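Local coordinates for collagen adhesin protein (Enterococcus faecalis, PDB 2Z1P) that probably binds collagen as a cell-wall-anchored surface adhesin, closing its two immunoglobulin-like domains round the ligand as the collagen hug model describes, at residues T272-Y277 against T294-N299; S198-N203 against Y259-T264; I192-G197 against N239-R244; M67-S72 against E169-R174; A266-A271 against V300-E305. All coordinates share one frame; numbering follows the deposited sequence.

Interaction 1 of 5, residues T272-Y277 against T294-N299; sequences TFENSY and TSQVKN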
# COMPACT_ATOMS: atom_id res chain seq x y z
N THR A 272 -7.86 -5.68 1.31
CA THR A 272 -6.66 -5.61 2.12
C THR A 272 -5.65 -6.72 1.81
O THR A 272 -5.97 -7.72 1.18
CB THR A 272 -7.01 -5.71 3.63
OG1 THR A 272 -7.61 -6.99 3.90
CG2 THR A 272 -8.00 -4.61 4.03
N PHE A 273 -4.42 -6.52 2.26
CA PHE A 273 -3.37 -7.50 2.09
C PHE A 273 -2.97 -7.85 3.52
O PHE A 273 -2.92 -6.97 4.38
CB PHE A 273 -2.18 -6.90 1.34
CG PHE A 273 -2.51 -6.48 -0.06
CD1 PHE A 273 -2.35 -5.15 -0.45
CD2 PHE A 273 -2.99 -7.40 -0.98
CE1 PHE A 273 -2.68 -4.74 -1.75
CE2 PHE A 273 -3.32 -7.00 -2.27
CZ PHE A 273 -3.16 -5.66 -2.66
N GLU A 274 -2.68 -9.12 3.79
CA GLU A 274 -2.33 -9.51 5.14
C GLU A 274 -1.10 -10.39 5.32
O GLU A 274 -0.60 -11.00 4.37
CB GLU A 274 -3.53 -10.19 5.77
CG GLU A 274 -4.77 -9.40 5.59
CD GLU A 274 -5.99 -10.15 6.00
OE1 GLU A 274 -7.07 -9.54 6.01
OE2 GLU A 274 -5.87 -11.36 6.30
N ASN A 275 -0.61 -10.43 6.54
CA ASN A 275 0.52 -11.27 6.87
C ASN A 275 0.42 -11.63 8.34
O ASN A 275 0.28 -10.76 9.19
CB ASN A 275 1.83 -10.57 6.54
CG ASN A 275 3.02 -11.52 6.54
OD1 ASN A 275 4.05 -11.25 5.94
ND2 ASN A 275 2.87 -12.64 7.23
N SER A 276 0.45 -12.92 8.63
CA SER A 276 0.33 -13.40 9.99
C SER A 276 1.63 -14.02 10.46
O SER A 276 2.41 -14.54 9.66
CB SER A 276 -0.79 -14.41 10.05
OG SER A 276 -1.94 -13.85 9.46
N TYR A 277 1.86 -13.99 11.77
CA TYR A 277 3.10 -14.55 12.30
C TYR A 277 2.88 -15.23 13.64
O TYR A 277 1.94 -14.92 14.36
CB TYR A 277 4.13 -13.43 12.49
CG TYR A 277 3.79 -12.48 13.61
CD1 TYR A 277 3.99 -12.84 14.95
CD2 TYR A 277 3.21 -11.26 13.35
CE1 TYR A 277 3.60 -12.01 15.99
CE2 TYR A 277 2.82 -10.42 14.38
CZ TYR A 277 3.01 -10.80 15.70
OH TYR A 277 2.60 -9.97 16.72
N THR A 294 -2.06 -10.90 12.95
CA THR A 294 -2.17 -10.67 11.52
C THR A 294 -2.13 -9.18 11.22
O THR A 294 -2.95 -8.42 11.73
CB THR A 294 -3.49 -11.21 10.97
OG1 THR A 294 -3.53 -12.63 11.12
CG2 THR A 294 -3.64 -10.86 9.50
N SER A 295 -1.17 -8.77 10.40
CA SER A 295 -1.03 -7.36 10.04
C SER A 295 -1.84 -7.08 8.81
O SER A 295 -1.96 -7.93 7.92
CB SER A 295 0.43 -7.02 9.73
OG SER A 295 1.18 -6.94 10.92
N GLN A 296 -2.39 -5.88 8.75
CA GLN A 296 -3.19 -5.49 7.60
C GLN A 296 -2.55 -4.32 6.87
O GLN A 296 -1.79 -3.55 7.46
CB GLN A 296 -4.58 -5.07 8.06
CG GLN A 296 -5.36 -6.16 8.75
CD GLN A 296 -6.54 -6.61 7.92
OE1 GLN A 296 -7.35 -7.42 8.38
NE2 GLN A 296 -6.64 -6.10 6.70
N VAL A 297 -2.85 -4.21 5.59
CA VAL A 297 -2.36 -3.10 4.78
C VAL A 297 -3.52 -2.79 3.84
O VAL A 297 -3.87 -3.62 3.00
CB VAL A 297 -1.12 -3.47 3.93
CG1 VAL A 297 -0.76 -2.31 3.00
CG2 VAL A 297 0.06 -3.80 4.82
N LYS A 298 -4.13 -1.63 4.00
CA LYS A 298 -5.25 -1.25 3.14
C LYS A 298 -4.81 -1.16 1.68
O LYS A 298 -3.76 -0.60 1.36
CB LYS A 298 -5.85 0.08 3.58
CG LYS A 298 -7.02 -0.04 4.54
CD LYS A 298 -7.69 1.33 4.76
CE LYS A 298 -8.21 1.96 3.44
NZ LYS A 298 -8.82 3.32 3.61
N ASN A 299 -5.63 -1.71 0.80
CA ASN A 299 -5.34 -1.68 -0.62
C ASN A 299 -6.05 -0.46 -1.21
O ASN A 299 -7.10 -0.03 -0.73
CB ASN A 299 -5.83 -2.98 -1.28
CG ASN A 299 -5.44 -3.09 -2.75
OD1 ASN A 299 -4.36 -2.65 -3.17
ND2 ASN A 299 -6.32 -3.71 -3.54
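Ser276 OG and Thr294 OG1 share a 2.6 Å hydrogen bond in which either hydroxyl could be the donor. Thr294 OG1 lies beside its own backbone N (chi1 -64°). This turns the hydroxyl to the serine and brings CG2 to Glu274 CB, 3.8 Å away. Both residues belong to the beta hairpin of strands 272-281 and 289-298, which continues past this pair. Next along, Asn275 and Ser295 form a hydrogen-bonded antiparallel pair. Ser295 N gives a nearly straight bond (167°) to Asn275 O at 2.7 Å, and Asn275 N returns one to Ser295 O at 3.2 Å. Further on, Phe273 N reaches Val297 O at 3.0 Å, but the return bond from Val297 N to Phe273 O is weak.

The two faces of the hairpin differ. Thr272, Glu274 and Ser276 share one face with Thr294, Gln296 and Lys298, and it is polar and partly open to solvent. Phe273, Asn275, Ser295 and Val297 lie buried on the other. There Phe273 CB meets Val297 CB at 4.4 Å. The phenyl ring runs on to Asn299, whose OD1 is 3.0 Å from Phe273 CE1; ring and amide planes are 58° apart. Gln268 O and Gln270 O both hold Asn299 ND2, which fixes that amide beside the ring.

Polar groups on the buried face also have partners. Asn275 OD1 accepts from Lys162 NZ, and Ser295 OG bonds Lys162 O. A bond from Asn275 ND2 to Asp194 OD1 is probable. Burying an asparagine and a serine here is thus partly paid for by Lys162.

Interaction 2 of 5, residues S198-N203 against Y259-T264; sequences SGQQLN and YTSTIT
The antiparallel pairing of strands 200-212 and 254-263, in a five-stranded sheet of the collagen-binding domain, includes the hydrogen-bonded pair Gln201-Thr262. Thr262 grips Gln201 O twice. Thr262 N donates to Gln201 O at 3.1 Å from above the carbonyl plane. Thr262 OG1 donates to Gln201 O at 3.2 Å, in the plane and on a lone pair. OG1 can do this because it sits between the backbone N and the carbonyl carbon (chi1 36°). In return, Gln201 N bonds Thr262 O at 2.8 Å. The axes of the short strands 200-202 and 259-263 meet at 140°, well twisted from antiparallel.

Backbone bonds continue on both sides of this pair. Thr264 N points almost straight at Gly199 O, 3.1 Å away (175°), and Thr264 OG1 adds a weak bond to that oxygen. Asn203 N reaches Thr260 O, also at 3.1 Å.

Gln200, Leu202 and Ser261 turn to the buried face. Leu202 crosses Tyr259 at about a right angle, with CD1 4.0 Å from Tyr259 CE1. The tyrosine ring also stacks on Phe207 and meets Phe241 edge-to-face. Gln200 has its chain extended beyond CG, and OE1 passes 3.5 Å from Ser261 CB. That oxygen accepts from Trp175 NE1.

Near the strand end, Gln201 CG lies 3.8 Å from Thr264 CG2. The doubled bond ties Thr262 to its partner by side chain as well as backbone. With two donors sharing Gln201 O, rotation of the threonine hydroxyl is probably restricted.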
# COMPACT_ATOMS: atom_id res chain seq x y z
N SER A 198 -3.25 -13.97 1.34
CA SER A 198 -3.48 -14.13 -0.10
C SER A 198 -3.23 -12.88 -0.93
O SER A 198 -3.13 -11.76 -0.41
CB SER A 198 -4.90 -14.63 -0.36
OG SER A 198 -5.87 -13.71 0.12
N GLY A 199 -3.13 -13.10 -2.24
CA GLY A 199 -2.93 -12.02 -3.19
C GLY A 199 -1.51 -11.52 -3.33
O GLY A 199 -1.27 -10.59 -4.09
N GLN A 200 -0.57 -12.14 -2.62
CA GLN A 200 0.82 -11.68 -2.69
C GLN A 200 1.82 -12.70 -3.18
O GLN A 200 1.59 -13.90 -3.11
CB GLN A 200 1.25 -11.21 -1.31
CG GLN A 200 0.23 -10.34 -0.66
CD GLN A 200 0.66 -9.92 0.71
OE1 GLN A 200 1.71 -9.30 0.88
NE2 GLN A 200 -0.14 -10.25 1.71
N GLN A 201 2.96 -12.18 -3.66
CA GLN A 201 4.05 -13.00 -4.16
C GLN A 201 5.33 -12.68 -3.41
O GLN A 201 5.98 -11.67 -3.68
CB GLN A 201 4.27 -12.74 -5.65
CG GLN A 201 3.73 -13.84 -6.53
CD GLN A 201 4.39 -15.19 -6.24
OE1 GLN A 201 3.81 -16.24 -6.53
NE2 GLN A 201 5.60 -15.17 -5.69
N LEU A 202 5.71 -13.54 -2.48
CA LEU A 202 6.91 -13.31 -1.70
C LEU A 202 8.16 -13.13 -2.55
O LEU A 202 8.49 -14.00 -3.36
CB LEU A 202 7.12 -14.46 -0.72
CG LEU A 202 8.31 -14.33 0.23
CD1 LEU A 202 8.13 -13.11 1.12
CD2 LEU A 202 8.43 -15.58 1.07
N ASN A 203 8.84 -12.00 -2.37
CA ASN A 203 10.06 -11.69 -3.12
C ASN A 203 11.26 -12.19 -2.32
O ASN A 203 11.94 -11.43 -1.62
CB ASN A 203 10.17 -10.18 -3.35
CG ASN A 203 8.97 -9.60 -4.09
OD1 ASN A 203 8.86 -8.39 -4.27
ND2 ASN A 203 8.07 -10.48 -4.52
N TYR A 259 11.33 -6.48 3.83
CA TYR A 259 11.19 -7.32 2.66
C TYR A 259 9.91 -6.91 1.98
O TYR A 259 9.08 -6.23 2.59
CB TYR A 259 11.17 -8.79 3.07
CG TYR A 259 9.93 -9.26 3.77
CD1 TYR A 259 8.78 -9.59 3.06
CD2 TYR A 259 9.91 -9.43 5.16
CE1 TYR A 259 7.66 -10.08 3.69
CE2 TYR A 259 8.78 -9.92 5.81
CZ TYR A 259 7.67 -10.25 5.06
OH TYR A 259 6.58 -10.77 5.68
N THR A 260 9.75 -7.32 0.72
CA THR A 260 8.57 -6.99 -0.07
C THR A 260 7.86 -8.16 -0.76
O THR A 260 8.42 -9.23 -0.96
CB THR A 260 8.91 -5.97 -1.17
OG1 THR A 260 10.03 -6.45 -1.92
CG2 THR A 260 9.26 -4.63 -0.58
N SER A 261 6.61 -7.91 -1.12
CA SER A 261 5.78 -8.87 -1.82
C SER A 261 5.11 -8.11 -2.95
O SER A 261 4.80 -6.93 -2.82
CB SER A 261 4.70 -9.43 -0.91
OG SER A 261 5.30 -10.22 0.09
N THR A 262 4.91 -8.80 -4.06
CA THR A 262 4.29 -8.21 -5.23
C THR A 262 2.82 -8.60 -5.31
O THR A 262 2.46 -9.75 -5.06
CB THR A 262 5.04 -8.64 -6.50
OG1 THR A 262 5.48 -9.99 -6.37
CG2 THR A 262 6.24 -7.73 -6.75
N ILE A 263 1.98 -7.63 -5.65
CA ILE A 263 0.55 -7.85 -5.77
C ILE A 263 0.19 -8.58 -7.07
O ILE A 263 0.54 -8.12 -8.16
CB ILE A 263 -0.20 -6.50 -5.70
CG1 ILE A 263 0.17 -5.76 -4.41
CG2 ILE A 263 -1.68 -6.74 -5.76
CD1 ILE A 263 -0.47 -4.39 -4.27
N THR A 264 -0.51 -9.71 -6.97
CA THR A 264 -0.88 -10.47 -8.16
C THR A 264 -2.16 -9.95 -8.78
O THR A 264 -2.81 -9.05 -8.23
CB THR A 264 -1.07 -11.96 -7.85
OG1 THR A 264 -2.10 -12.10 -6.87
CG2 THR A 264 0.18 -12.57 -7.29

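Interaction 3 of 5, residues I192-G197 against N239-R244; sequences IADRQG and NDFNLR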
# COMPACT_ATOMS: atom_id res chain seq x y z
N ILE A 192 10.25 -17.26 14.46
CA ILE A 192 9.11 -16.63 13.83
C ILE A 192 8.63 -17.52 12.69
O ILE A 192 9.41 -17.93 11.84
CB ILE A 192 9.46 -15.22 13.28
CG1 ILE A 192 9.81 -14.28 14.44
CG2 ILE A 192 8.27 -14.65 12.49
CD1 ILE A 192 10.31 -12.92 14.03
N ALA A 193 7.34 -17.84 12.71
CA ALA A 193 6.75 -18.65 11.67
C ALA A 193 5.85 -17.68 10.90
O ALA A 193 4.86 -17.19 11.44
CB ALA A 193 5.94 -19.77 12.28
N ASP A 194 6.19 -17.38 9.66
CA ASP A 194 5.39 -16.44 8.91
C ASP A 194 4.62 -17.10 7.79
O ASP A 194 5.16 -17.86 6.99
CB ASP A 194 6.29 -15.32 8.37
CG ASP A 194 5.50 -14.09 7.93
OD1 ASP A 194 4.62 -14.23 7.05
OD2 ASP A 194 5.76 -12.98 8.44
N ARG A 195 3.33 -16.79 7.75
CA ARG A 195 2.41 -17.31 6.76
C ARG A 195 1.77 -16.07 6.14
O ARG A 195 0.94 -15.42 6.76
CB ARG A 195 1.37 -18.21 7.44
CG ARG A 195 1.95 -19.42 8.16
CD ARG A 195 2.51 -20.48 7.22
NE ARG A 195 3.00 -21.63 7.99
CZ ARG A 195 4.14 -21.64 8.69
NH1 ARG A 195 4.91 -20.54 8.74
NH2 ARG A 195 4.55 -22.76 9.28
N GLN A 196 2.18 -15.74 4.92
CA GLN A 196 1.65 -14.56 4.24
C GLN A 196 0.22 -14.76 3.78
O GLN A 196 -0.19 -15.87 3.45
CB GLN A 196 2.51 -14.21 3.03
CG GLN A 196 2.30 -12.81 2.54
CD GLN A 196 3.45 -12.37 1.68
OE1 GLN A 196 3.55 -12.75 0.52
NE2 GLN A 196 4.34 -11.57 2.26
N GLY A 197 -0.54 -13.67 3.76
CA GLY A 197 -1.93 -13.76 3.35
C GLY A 197 -2.03 -13.90 1.85
O GLY A 197 -1.01 -13.93 1.17
N ASN A 239 5.23 -18.44 -0.20
CA ASN A 239 4.59 -17.35 0.53
C ASN A 239 4.61 -17.63 2.02
O ASN A 239 3.81 -17.07 2.77
CB ASN A 239 3.15 -17.18 0.07
CG ASN A 239 3.04 -16.63 -1.34
OD1 ASN A 239 1.98 -16.69 -1.96
ND2 ASN A 239 4.13 -16.07 -1.84
N ASP A 240 5.51 -18.52 2.45
CA ASP A 240 5.63 -18.88 3.86
C ASP A 240 7.09 -19.10 4.25
O ASP A 240 7.85 -19.72 3.51
CB ASP A 240 4.86 -20.17 4.15
CG ASP A 240 3.36 -19.97 4.16
OD1 ASP A 240 2.63 -20.98 4.18
OD2 ASP A 240 2.91 -18.80 4.15
N PHE A 241 7.47 -18.58 5.41
CA PHE A 241 8.84 -18.76 5.87
C PHE A 241 8.93 -18.82 7.39
O PHE A 241 7.98 -18.47 8.09
CB PHE A 241 9.76 -17.66 5.30
CG PHE A 241 9.44 -16.24 5.76
CD1 PHE A 241 10.15 -15.66 6.83
CD2 PHE A 241 8.48 -15.47 5.11
CE1 PHE A 241 9.90 -14.34 7.23
CE2 PHE A 241 8.23 -14.15 5.51
CZ PHE A 241 8.94 -13.59 6.57
N ASN A 242 10.06 -19.33 7.86
CA ASN A 242 10.34 -19.44 9.29
C ASN A 242 11.63 -18.66 9.52
O ASN A 242 12.63 -18.88 8.85
CB ASN A 242 10.55 -20.91 9.70
CG ASN A 242 9.34 -21.77 9.40
OD1 ASN A 242 8.20 -21.41 9.69
ND2 ASN A 242 9.59 -22.94 8.82
N LEU A 243 11.61 -17.72 10.46
CA LEU A 243 12.78 -16.92 10.72
C LEU A 243 13.32 -17.12 12.13
O LEU A 243 12.59 -16.97 13.12
CB LEU A 243 12.44 -15.45 10.49
CG LEU A 243 13.59 -14.47 10.69
CD1 LEU A 243 14.80 -14.90 9.87
CD2 LEU A 243 13.13 -13.07 10.29
N ARG A 244 14.59 -17.47 12.22
CA ARG A 244 15.19 -17.69 13.52
C ARG A 244 16.42 -16.84 13.73
O ARG A 244 17.30 -16.76 12.88
CB ARG A 244 15.57 -19.16 13.69
CG ARG A 244 16.32 -19.45 14.98
CD ARG A 244 16.77 -20.90 15.02
NE ARG A 244 15.65 -21.82 15.18
CZ ARG A 244 15.05 -22.07 16.34
NH1 ARG A 244 15.47 -21.48 17.44
NH2 ARG A 244 14.03 -22.91 16.40
O HOH W 1 1.31 -23.30 6.07
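Asp194 and Phe241 make the tight part of this contact, whereas Arg195 and Asp240 form its loose, wetter side. Asp194 CB sits over the Phe241 ring, 3.7 Å from the centroid and 14° off the normal, in a CH-pi contact. The carboxylate continues over the ring rim, its plane 10° from the ring plane. With chi1 at -163°, Asp194 CG lies opposite its backbone N, which lays the carboxylate along the ring. The two side chains run side by side in the same direction. Phe207 meets the same ring edge-to-face. Close backbone bonds back this packing. Asp194 N reaches Phe241 O at 2.6 Å, nearly along the C=O axis, and Leu243 N reaches Ile192 O, also at 2.6 Å. Ile192 and Leu243 add an apolar pair.

On the other face Arg195 and Asp240 cross at about a right angle. Their salt bridge is long, with Arg195 NE 3.9 Å from Asp240 OD1. The oxygen lies well out of the guanidinium plane, so no N-H points at it and the direct link is one of charge only. A water spans the gap. It gives a hydrogen bond to Asp240 OD1 at 3.3 Å and takes a weak one from Arg195 NE at 3.1 Å. Arg195 NH1 turns back to a weak bond with Asp194 O in its own strand.

Stacking a carboxylate on a phenyl ring is probably tolerable here because its charge is partly answered: Lys162 NZ forms a long, weak ion pair with Asp194 OD2. The Arg195-Asp240 pair is held more loosely, by charge and a weak water link.

Interaction 4 of 5, residues M67-S72 against E169-R174; sequences MTENDS and ESNQVR
Glu169 lays its CB and CG against the backbone of the 67-72 loop, which runs past this aliphatic part of the chain. Glu169 CG lies 3.2 Å from Thr68 O and 3.7 Å from Met67 CB. The chain then bends at chi2 (129°), carrying the carboxylate past the Thr68 side chain, which it crosses at a slant. A water joins the two segments there. It accepts from Thr68 N at 3.1 Å and gives a weak bond to Glu169 OE1 at 2.7 Å. Both carboxylate oxygens have stronger partners: OE1 pairs with Lys89 and OE2 with Lys115.

Asn70 swings its amide over Ser170, with ND2 3.1 Å from Ser170 CA. Glu69 and Asn171 meet across a right angle, their carboxylate and amide planes 76° apart. No clear direct hydrogen bond links the two segments.

The loop keeps its shape by its own bonds. Glu69 O accepts from Thr68 OG1 at 3.0 Å, in the carbonyl plane and on a lone pair. It also accepts from Ser72 N at 2.7 Å, closing a type I beta turn from Glu69 to Ser72.

Glu169 lies in the collagen-binding domain, while the loop and both lysines lie in the other, Ig-like domain. The contact is thus an interdomain interface between two beta-sandwich domains, in which one glutamate of one domain pairs with two lysines of the other.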
# COMPACT_ATOMS: atom_id res chain seq x y z
N MET A 67 -1.20 7.92 -8.78
CA MET A 67 -0.13 6.94 -8.91
C MET A 67 -0.17 6.14 -10.21
O MET A 67 -1.08 5.35 -10.45
CB MET A 67 -0.14 5.98 -7.72
CG MET A 67 0.07 6.68 -6.38
SD MET A 67 0.06 5.53 -4.99
CE MET A 67 -1.74 5.21 -4.81
N THR A 68 0.85 6.37 -11.04
CA THR A 68 1.00 5.71 -12.33
C THR A 68 1.65 4.35 -12.16
O THR A 68 1.48 3.70 -11.13
CB THR A 68 1.88 6.56 -13.26
OG1 THR A 68 3.23 6.57 -12.76
CG2 THR A 68 1.36 8.00 -13.32
N GLU A 69 2.40 3.93 -13.18
CA GLU A 69 3.12 2.66 -13.14
C GLU A 69 4.54 2.99 -12.70
O GLU A 69 4.92 4.15 -12.67
CB GLU A 69 3.16 2.02 -14.53
CG GLU A 69 1.85 1.45 -15.01
CD GLU A 69 1.35 0.34 -14.12
OE1 GLU A 69 2.15 -0.17 -13.30
OE2 GLU A 69 0.16 -0.04 -14.25
N ASN A 70 5.31 1.96 -12.35
CA ASN A 70 6.69 2.16 -11.92
C ASN A 70 7.42 2.89 -13.06
O ASN A 70 8.28 3.75 -12.82
CB ASN A 70 7.35 0.80 -11.65
CG ASN A 70 8.26 0.81 -10.43
OD1 ASN A 70 9.18 1.61 -10.33
ND2 ASN A 70 8.01 -0.11 -9.51
N ASP A 71 7.05 2.56 -14.29
CA ASP A 71 7.65 3.16 -15.47
C ASP A 71 7.29 4.64 -15.59
O ASP A 71 7.77 5.31 -16.50
CB ASP A 71 7.22 2.42 -16.72
N SER A 72 6.45 5.13 -14.68
CA SER A 72 5.97 6.52 -14.71
C SER A 72 4.88 6.59 -15.79
O SER A 72 4.20 7.60 -15.96
CB SER A 72 7.12 7.50 -15.04
N GLU A 169 3.68 2.70 -6.75
CA GLU A 169 3.57 2.38 -8.17
C GLU A 169 4.32 1.09 -8.53
O GLU A 169 4.35 0.67 -9.69
CB GLU A 169 4.08 3.59 -8.99
CG GLU A 169 3.27 4.87 -8.73
CD GLU A 169 4.12 6.10 -8.37
OE1 GLU A 169 4.67 6.76 -9.28
OE2 GLU A 169 4.24 6.42 -7.16
N SER A 170 4.90 0.46 -7.52
CA SER A 170 5.66 -0.79 -7.67
C SER A 170 4.70 -1.95 -7.77
O SER A 170 5.03 -2.98 -8.35
CB SER A 170 6.56 -1.04 -6.45
OG SER A 170 7.53 -0.02 -6.27
N ASN A 171 3.52 -1.78 -7.19
CA ASN A 171 2.51 -2.83 -7.16
C ASN A 171 3.03 -3.93 -6.25
O ASN A 171 2.89 -5.12 -6.53
CB ASN A 171 2.26 -3.34 -8.58
CG ASN A 171 1.67 -2.27 -9.49
OD1 ASN A 171 1.87 -2.27 -10.70
ND2 ASN A 171 0.93 -1.35 -8.89
N GLN A 172 3.64 -3.51 -5.15
CA GLN A 172 4.19 -4.42 -4.16
C GLN A 172 3.71 -4.00 -2.79
O GLN A 172 3.11 -2.94 -2.63
CB GLN A 172 5.71 -4.33 -4.13
CG GLN A 172 6.41 -4.61 -5.43
CD GLN A 172 7.91 -4.39 -5.33
OE1 GLN A 172 8.37 -3.28 -5.02
NE2 GLN A 172 8.68 -5.44 -5.57
N VAL A 173 3.98 -4.85 -1.81
CA VAL A 173 3.63 -4.58 -0.43
C VAL A 173 4.91 -4.67 0.39
O VAL A 173 5.64 -5.65 0.30
CB VAL A 173 2.63 -5.61 0.12
CG1 VAL A 173 2.31 -5.28 1.57
CG2 VAL A 173 1.37 -5.63 -0.75
N ARG A 174 5.21 -3.62 1.17
CA ARG A 174 6.40 -3.60 2.01
C ARG A 174 6.00 -4.08 3.39
O ARG A 174 5.01 -3.62 3.95
CB ARG A 174 6.97 -2.19 2.11
CG ARG A 174 6.99 -1.45 0.80
CD ARG A 174 7.77 -0.14 0.90
NE ARG A 174 7.28 0.75 1.95
CZ ARG A 174 7.89 1.88 2.30
NH1 ARG A 174 8.99 2.26 1.66
NH2 ARG A 174 7.40 2.63 3.28
O HOH W 2 2.69 8.51 -9.75

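Interaction 5 of 5, residues A266-A271 against V300-E305; sequences AGQHQA and VFVEGE
Phe301 presses the edge of its ring against a type I beta turn, Gly267 to Gln270, which lies in the connection from strand 254-263 to strand 272-281. Segment 300-305 is the irregular chain that leaves strand 289-298.

The van der Waals contacts centre on that ring. Phe301 CE1 meets His269 O at 3.4 Å, with the oxygen at the ring edge and near its plane. The same carbon lies 3.5 Å from Gln270 O, which approaches obliquely. Phe301 CZ touches the backbone of Ala271, 3.4 Å from its CA, and comes within 3.9 Å of its CB. A second, slighter touch is made by Gln268, whose extended chain crosses Val302 at about a right angle.

No direct hydrogen bond joins the two segments. Backbone bonds flank the contact instead. Ala271 pairs with Asn299, and on the far side Glu303 pairs with Ser111 and Glu305 with His109. The departing chain therefore runs from the collagen-binding domain onto strand 107-116 of the Ig-like domain.

Water supplies the polar link. Gln268 CG lies 3.7 Å above one face of the His269 ring, and His269 NE2 bonds Glu265 OE1. The water donates to Val302 O at 2.8 Å and sits in the plane of the imidazole, 2.8 Å from His269 ND1.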
# COMPACT_ATOMS: atom_id res chain seq x y z
N ALA A 266 -5.00 -11.49 -9.04
CA ALA A 266 -6.08 -11.77 -8.09
C ALA A 266 -6.01 -10.88 -6.86
O ALA A 266 -7.01 -10.67 -6.19
CB ALA A 266 -6.03 -13.25 -7.68
N GLY A 267 -4.83 -10.35 -6.58
CA GLY A 267 -4.65 -9.52 -5.41
C GLY A 267 -5.14 -8.10 -5.55
O GLY A 267 -5.91 -7.63 -4.73
N GLN A 268 -4.69 -7.41 -6.59
CA GLN A 268 -5.07 -6.03 -6.82
C GLN A 268 -6.55 -5.74 -6.57
O GLN A 268 -6.94 -4.58 -6.38
CB GLN A 268 -4.73 -5.63 -8.25
CG GLN A 268 -5.43 -6.49 -9.27
CD GLN A 268 -5.51 -5.83 -10.62
OE1 GLN A 268 -5.94 -4.68 -10.73
NE2 GLN A 268 -5.12 -6.55 -11.66
N HIS A 269 -7.37 -6.78 -6.58
CA HIS A 269 -8.81 -6.62 -6.37
C HIS A 269 -9.23 -6.67 -4.91
O HIS A 269 -10.29 -6.17 -4.55
CB HIS A 269 -9.58 -7.69 -7.16
CG HIS A 269 -9.23 -7.74 -8.61
ND1 HIS A 269 -9.29 -6.63 -9.43
CD2 HIS A 269 -8.80 -8.75 -9.40
CE1 HIS A 269 -8.92 -6.96 -10.66
NE2 HIS A 269 -8.61 -8.25 -10.66
N GLN A 270 -8.39 -7.27 -4.06
CA GLN A 270 -8.67 -7.40 -2.63
C GLN A 270 -8.76 -6.06 -1.90
O GLN A 270 -8.15 -5.07 -2.30
CB GLN A 270 -7.58 -8.23 -1.96
CG GLN A 270 -7.41 -9.61 -2.54
CD GLN A 270 -6.12 -10.27 -2.10
OE1 GLN A 270 -5.89 -11.43 -2.39
NE2 GLN A 270 -5.27 -9.52 -1.41
N ALA A 271 -9.53 -6.06 -0.81
CA ALA A 271 -9.71 -4.86 -0.00
C ALA A 271 -8.43 -4.60 0.78
O ALA A 271 -7.98 -3.46 0.89
CB ALA A 271 -10.86 -5.05 0.96
N VAL A 300 -5.43 0.11 -2.24
CA VAL A 300 -5.99 1.25 -2.95
C VAL A 300 -6.67 0.70 -4.20
O VAL A 300 -6.01 0.30 -5.16
CB VAL A 300 -4.89 2.25 -3.35
CG1 VAL A 300 -5.43 3.25 -4.36
CG2 VAL A 300 -4.37 2.99 -2.13
N PHE A 301 -8.00 0.66 -4.17
CA PHE A 301 -8.78 0.15 -5.28
C PHE A 301 -8.56 0.81 -6.61
O PHE A 301 -8.52 2.03 -6.73
CB PHE A 301 -10.25 0.23 -4.93
CG PHE A 301 -10.68 -0.78 -3.92
CD1 PHE A 301 -10.52 -2.14 -4.20
CD2 PHE A 301 -11.22 -0.40 -2.70
CE1 PHE A 301 -10.89 -3.10 -3.28
CE2 PHE A 301 -11.61 -1.36 -1.77
CZ PHE A 301 -11.44 -2.72 -2.07
N VAL A 302 -8.40 -0.02 -7.63
CA VAL A 302 -8.22 0.47 -8.99
C VAL A 302 -9.23 -0.38 -9.75
O VAL A 302 -8.89 -1.43 -10.27
CB VAL A 302 -6.80 0.22 -9.52
CG1 VAL A 302 -5.86 1.30 -9.01
CG2 VAL A 302 -6.32 -1.16 -9.06
N GLU A 303 -10.49 0.07 -9.76
CA GLU A 303 -11.56 -0.65 -10.45
C GLU A 303 -12.06 0.24 -11.58
O GLU A 303 -11.48 1.29 -11.85
CB GLU A 303 -12.70 -0.97 -9.49
N GLY A 304 -13.13 -0.18 -12.23
CA GLY A 304 -13.71 0.58 -13.32
C GLY A 304 -14.70 -0.26 -14.12
O GLY A 304 -14.35 -0.79 -15.17
N GLU A 305 -15.93 -0.36 -13.63
CA GLU A 305 -16.96 -1.14 -14.30
C GLU A 305 -18.03 -0.27 -14.95
O GLU A 305 -17.84 0.93 -15.16
CB GLU A 305 -17.62 -2.10 -13.30
O HOH W 3 -9.36 -3.90 -8.93

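Interactions 1 and 3 share one sheet of the collagen-binding domain, as strands 190-196 and 272-281 are neighbours in it. Interaction 2 lies in the facing sheet. It packs on interaction 1 through Phe273 CE1 and Ile263 CD1, 3.4 Å apart, and bonds to interaction 3 through Ser261 OG and Gln196 NE2, 2.7 Å apart. Interaction 4 continues from interaction 2, because Ile263 N bonds Asn171 O at 2.8 Å. Interaction 1 is nested inside the loop that interaction 5 closes. Interactions 4 and 5, with centres about 14 Å apart, lie where the domain meets the Ig-like one. Interaction 3 is about 25 Å, centre to centre, from either. No collagen ligand is present among the contacts described.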